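Local atomic coordinates of bifunctional endomannanase/endoglucanase (PDB entry 3W0K), a protein that probably hydrolyses internal beta-linked bonds of mannan and cellulose-type polysaccharides, as a beta/alpha-barrel glycoside hydrolase of family 5. Residues A86-I91 and V135-P139; N100-D104 and N150-L154. One frame throughout, in Å; residues are numbered along the deposited sequence.

Both contacts tie the long loop between strand 78-83 and helix 105-121 to the chain that follows strand 130-133: its loop in interaction 1, helix 148-165 in interaction 2. Their centres are about 10 Å apart. Interaction 1 lies beside the pocket: the Glu137 side chain is about 3 Å from a bound Tris molecule, probably from the crystallisation liquor. Interaction 2 lies further out, about 20 Å from the chain centre against 12 Å. The two touch directly. Gly88 O lies 2.9 Å from Leu101 N, a probable hydrogen bond, the Tyr89 and Trp102 rings meet edge-to-face, and Pro139 CD packs 3.4 Å from Trp102 NE1.

Interaction 1: residues A86-I91 and V135-P139; sequences APGYCI and VNEPP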
loop_
_atom_site.group_PDB
_atom_site.type_symbol
_atom_site.label_atom_id
_atom_site.label_comp_id
_atom_site.label_asym_id
_atom_site.label_seq_id
_atom_site.Cartn_x
_atom_site.Cartn_y
_atom_site.Cartn_z
ATOM N N ALA A 86 7.816 10.324 2.273
ATOM C CA ALA A 86 7.783 11.472 1.377
ATOM C C ALA A 86 8.349 12.673 2.114
ATOM O O ALA A 86 8.533 12.623 3.329
ATOM C CB ALA A 86 6.334 11.753 0.968
ATOM N N PRO A 87 8.693 13.749 1.386
ATOM C CA PRO A 87 9.229 14.933 2.062
ATOM C C PRO A 87 8.277 15.382 3.170
ATOM O O PRO A 87 7.124 15.748 2.908
ATOM C CB PRO A 87 9.283 15.961 0.937
ATOM C CG PRO A 87 9.667 15.122 -0.236
ATOM C CD PRO A 87 8.789 13.893 -0.081
ATOM N N GLY A 88 8.745 15.290 4.409
ATOM C CA GLY A 88 7.937 15.697 5.543
ATOM C C GLY A 88 6.965 14.682 6.116
ATOM O O GLY A 88 6.149 15.044 6.964
ATOM N N TYR A 89 7.016 13.429 5.664
ATOM C CA TYR A 89 6.106 12.423 6.214
ATOM C C TYR A 89 6.355 10.956 5.916
ATOM O O TYR A 89 6.652 10.569 4.792
ATOM C CB TYR A 89 4.644 12.701 5.817
ATOM C CG TYR A 89 3.663 11.722 6.448
ATOM C CD1 TYR A 89 3.415 11.755 7.819
ATOM C CD2 TYR A 89 3.026 10.735 5.690
ATOM C CE1 TYR A 89 2.563 10.835 8.424
ATOM C CE2 TYR A 89 2.169 9.804 6.289
ATOM C CZ TYR A 89 1.943 9.865 7.656
ATOM O OH TYR A 89 1.089 8.974 8.271
ATOM N N CYS A 90 6.169 10.148 6.954
ATOM C CA CYS A 90 6.215 8.691 6.871
ATOM C C CYS A 90 5.420 8.240 8.084
ATOM O O CYS A 90 5.593 8.783 9.177
ATOM C CB CYS A 90 7.626 8.103 6.916
ATOM S SG CYS A 90 7.606 6.282 6.661
ATOM N N ILE A 91 4.514 7.286 7.891
ATOM C CA ILE A 91 3.710 6.806 9.008
ATOM C C ILE A 91 4.601 6.140 10.059
ATOM O O ILE A 91 4.277 6.135 11.247
ATOM C CB ILE A 91 2.575 5.875 8.536
ATOM C CG1 ILE A 91 1.610 5.606 9.697
ATOM C CG2 ILE A 91 3.145 4.585 7.966
ATOM C CD1 ILE A 91 0.244 5.125 9.262
ATOM N N VAL A 135 0.964 9.453 -1.415
ATOM C CA VAL A 135 1.659 9.355 -0.142
ATOM C C VAL A 135 1.044 8.238 0.683
ATOM O O VAL A 135 -0.175 8.156 0.842
ATOM C CB VAL A 135 1.671 10.722 0.617
ATOM C CG1 VAL A 135 0.256 11.267 0.799
ATOM C CG2 VAL A 135 2.386 10.581 1.959
ATOM N N ASN A 136 1.897 7.350 1.176
ATOM C CA ASN A 136 1.417 6.224 1.953
ATOM C C ASN A 136 0.766 6.583 3.276
ATOM O O ASN A 136 1.291 7.380 4.046
ATOM C CB ASN A 136 2.550 5.231 2.227
ATOM C CG ASN A 136 2.085 4.047 3.059
ATOM O OD1 ASN A 136 1.442 3.138 2.548
ATOM N ND2 ASN A 136 2.377 4.078 4.356
ATOM N N GLU A 137 -0.397 5.982 3.507
ATOM C CA GLU A 137 -1.150 6.106 4.750
ATOM C C GLU A 137 -1.053 7.400 5.571
ATOM O O GLU A 137 -0.354 7.443 6.589
ATOM C CB GLU A 137 -0.784 4.907 5.641
ATOM C CG GLU A 137 -1.056 3.549 4.976
ATOM C CD GLU A 137 -0.382 2.365 5.665
ATOM O OE1 GLU A 137 0.623 2.553 6.384
ATOM O OE2 GLU A 137 -0.851 1.223 5.461
ATOM N N PRO A 138 -1.741 8.472 5.134
ATOM C CA PRO A 138 -1.724 9.749 5.861
ATOM C C PRO A 138 -2.206 9.498 7.295
ATOM O O PRO A 138 -2.922 8.526 7.556
ATOM C CB PRO A 138 -2.718 10.605 5.072
ATOM C CG PRO A 138 -2.572 10.090 3.684
ATOM C CD PRO A 138 -2.513 8.591 3.885
ATOM N N PRO A 139 -1.829 10.374 8.240
ATOM C CA PRO A 139 -2.217 10.223 9.644
ATOM C C PRO A 139 -3.674 10.515 9.968
ATOM O O PRO A 139 -4.479 10.842 9.093
ATOM C CB PRO A 139 -1.286 11.202 10.351
ATOM C CG PRO A 139 -1.194 12.323 9.370
ATOM C CD PRO A 139 -1.034 11.601 8.042
HETATM O O HOH W 1 3.757 6.675 5.084
#
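The Asn-Glu-Pro sequence that follows the fourth barrel strand, a hallmark of family 5 glycoside hydrolases, is held here by Tyr89 and Ile91 from the loop after the third strand. Tyr89 has CG anti to its own backbone N (chi1 -176°), which sends the phenol across to the motif's backbone. Its OH donates to Glu137 O at 2.7 Å, in the carbonyl plane. The ring turns its edge to the same backbone, CE2 lying 3.4 Å from Asn136 O, and CD2 meets Val135 CG2 at the same edge. Pro139 approaches from the opposite direction and puts CD 3.5 Å from Tyr89 CZ, obliquely to the ring.

Water 1 bridges the segments: it accepts from Ile91 N and from Asn136 ND2 at 3.0 Å each and donates to Asn136 O at 2.8 Å. Asn136 ND2 also donates to Glu137 OE1 (3.1 Å), reaching it from above the carboxylate plane, while Asn136 OD1 accepts from Arg40. Ile91 CG2 packs 3.6 Å from Glu137 OE1, and its CD1 touches Glu137 O and CB. Glu137 OE1 also bonds to the Tris nitrogen. The tyrosine thus holds the Glu137 carbonyl and the water holds Asn136, whose amide meets OE1; with Arg196 salt-bridged to OE2, this probably helps to orient the carboxylate toward the pocket.

Interaction 2: residues N100-D104 and N150-L154; sequences NLWLD and NHASL
The indole of Trp102 has Leu101 CD2 over one face, 4.1 Å off the plane and near the ring's margin, while His151 and Leu154 of helix 148-165 reach its six-membered ring obliquely. The imidazole of His151 turns an edge to it: CD2 lies 3.7 Å from Trp102 CZ3, and the two ring planes are inclined at 44°. The two side chains extend alongside each other in the same direction. In the beta/alpha barrel the contact seats the loop leading into helix 105-121 against the helix that follows the fourth strand.

Leu154 lies roughly perpendicular to both Trp102 and Leu101. With its CG anti to the backbone N (chi1 -179°), it extends CD2 into the corner between them, 4.0 Å from Trp102 CZ3 and 3.8 Å from Leu101 CG. With an alanine in place of Trp102, His151 CD2 and Leu154 CD2 would probably lose their shared aromatic neighbour and a gap would open between loop and helix.

Nearer the surface, the Asn150 amide lies against the loop without bonding to it. Its ND2 donates to Gly145 O and its OD1 accepts from Thr147 N, while the amide carbon CG sits 3.9 Å from Trp102 O and ND2 lies beside Leu103 CD2.

The loop also braces itself. Asp104 OD2 accepts from Asn100 N at 2.8 Å, and Asn100 O takes the N-H groups of both Leu103 and Asp104. An Asx turn completes the bend: Trp102 N donates to Asn100 OD1 at 3.1 Å from above the carbonyl plane.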
loop_
_atom_site.group_PDB
_atom_site.type_symbol
_atom_site.label_atom_id
_atom_site.label_comp_id
_atom_site.label_asym_id
_atom_site.label_seq_id
_atom_site.Cartn_x
_atom_site.Cartn_y
_atom_site.Cartn_z
ATOM N N ASN A 100 7.136 18.909 8.312
ATOM C CA ASN A 100 5.818 18.299 8.431
ATOM C C ASN A 100 5.063 18.606 7.141
ATOM O O ASN A 100 4.607 19.730 6.922
ATOM C CB ASN A 100 5.042 18.864 9.622
ATOM C CG ASN A 100 3.609 18.358 9.672
ATOM O OD1 ASN A 100 3.250 17.407 8.974
ATOM N ND2 ASN A 100 2.777 19.008 10.475
ATOM N N LEU A 101 4.913 17.583 6.310
ATOM C CA LEU A 101 4.235 17.699 5.025
ATOM C C LEU A 101 2.836 18.304 5.091
ATOM O O LEU A 101 2.420 19.020 4.186
ATOM C CB LEU A 101 4.138 16.314 4.379
ATOM C CG LEU A 101 3.415 16.210 3.034
ATOM C CD1 LEU A 101 4.136 17.074 2.002
ATOM C CD2 LEU A 101 3.375 14.761 2.566
ATOM N N TRP A 102 2.124 18.043 6.179
ATOM C CA TRP A 102 0.757 18.521 6.293
ATOM C C TRP A 102 0.576 20.008 6.511
ATOM O O TRP A 102 -0.492 20.536 6.225
ATOM C CB TRP A 102 0.006 17.697 7.343
ATOM C CG TRP A 102 0.239 16.242 7.110
ATOM C CD1 TRP A 102 0.945 15.387 7.905
ATOM C CD2 TRP A 102 -0.095 15.504 5.926
ATOM N NE1 TRP A 102 1.092 14.173 7.283
ATOM C CE2 TRP A 102 0.463 14.214 6.067
ATOM C CE3 TRP A 102 -0.802 15.812 4.756
ATOM C CZ2 TRP A 102 0.338 13.231 5.080
ATOM C CZ3 TRP A 102 -0.926 14.833 3.774
ATOM C CH2 TRP A 102 -0.358 13.559 3.943
ATOM N N LEU A 103 1.638 20.695 6.931
ATOM C CA LEU A 103 1.554 22.130 7.190
ATOM C C LEU A 103 2.661 22.985 6.590
ATOM O O LEU A 103 2.452 24.171 6.338
ATOM C CB LEU A 103 1.534 22.390 8.697
ATOM C CG LEU A 103 0.369 21.837 9.514
ATOM C CD1 LEU A 103 0.608 22.161 10.974
ATOM C CD2 LEU A 103 -0.948 22.437 9.033
ATOM N N ASP A 104 3.841 22.404 6.397
ATOM C CA ASP A 104 4.982 23.164 5.887
ATOM C C ASP A 104 5.042 23.343 4.380
ATOM O O ASP A 104 5.163 22.370 3.630
ATOM C CB ASP A 104 6.295 22.544 6.375
ATOM C CG ASP A 104 6.388 22.484 7.888
ATOM O OD1 ASP A 104 5.666 23.240 8.573
ATOM O OD2 ASP A 104 7.195 21.683 8.392
ATOM N N ASN A 150 -6.906 20.564 4.932
ATOM C CA ASN A 150 -5.542 20.750 4.447
ATOM C C ASN A 150 -4.990 19.546 3.687
ATOM O O ASN A 150 -4.196 19.708 2.760
ATOM C CB ASN A 150 -4.572 21.311 5.514
ATOM C CG ASN A 150 -4.384 20.404 6.723
ATOM O OD1 ASN A 150 -4.409 19.179 6.626
ATOM N ND2 ASN A 150 -4.122 21.024 7.872
ATOM N N HIS A 151 -5.465 18.351 4.030
ATOM C CA HIS A 151 -5.042 17.147 3.323
ATOM C C HIS A 151 -5.618 17.228 1.909
ATOM O O HIS A 151 -4.901 17.027 0.929
ATOM C CB HIS A 151 -5.562 15.886 4.025
ATOM C CG HIS A 151 -5.436 14.639 3.201
ATOM N ND1 HIS A 151 -6.496 14.100 2.504
ATOM C CD2 HIS A 151 -4.374 13.834 2.954
ATOM C CE1 HIS A 151 -6.093 13.016 1.864
ATOM N NE2 HIS A 151 -4.810 12.832 2.120
ATOM N N ALA A 152 -6.909 17.543 1.807
ATOM C CA ALA A 152 -7.560 17.654 0.505
ATOM C C ALA A 152 -6.890 18.718 -0.363
ATOM O O ALA A 152 -6.645 18.495 -1.547
ATOM C CB ALA A 152 -9.050 17.965 0.677
ATOM N N SER A 153 -6.568 19.862 0.234
ATOM C CA SER A 153 -5.916 20.941 -0.503
ATOM C C SER A 153 -4.572 20.499 -1.075
ATOM O O SER A 153 -4.262 20.793 -2.230
ATOM C CB SER A 153 -5.740 22.177 0.383
ATOM O OG SER A 153 -6.995 22.773 0.672
ATOM N N LEU A 154 -3.796 19.760 -0.284
ATOM C CA LEU A 154 -2.497 19.275 -0.742
ATOM C C LEU A 154 -2.658 18.235 -1.847
ATOM O O LEU A 154 -1.924 18.252 -2.831
ATOM C CB LEU A 154 -1.680 18.690 0.414
ATOM C CG LEU A 154 -0.284 18.176 0.029
ATOM C CD1 LEU A 154 0.555 19.289 -0.594
ATOM C CD2 LEU A 154 0.404 17.601 1.262
#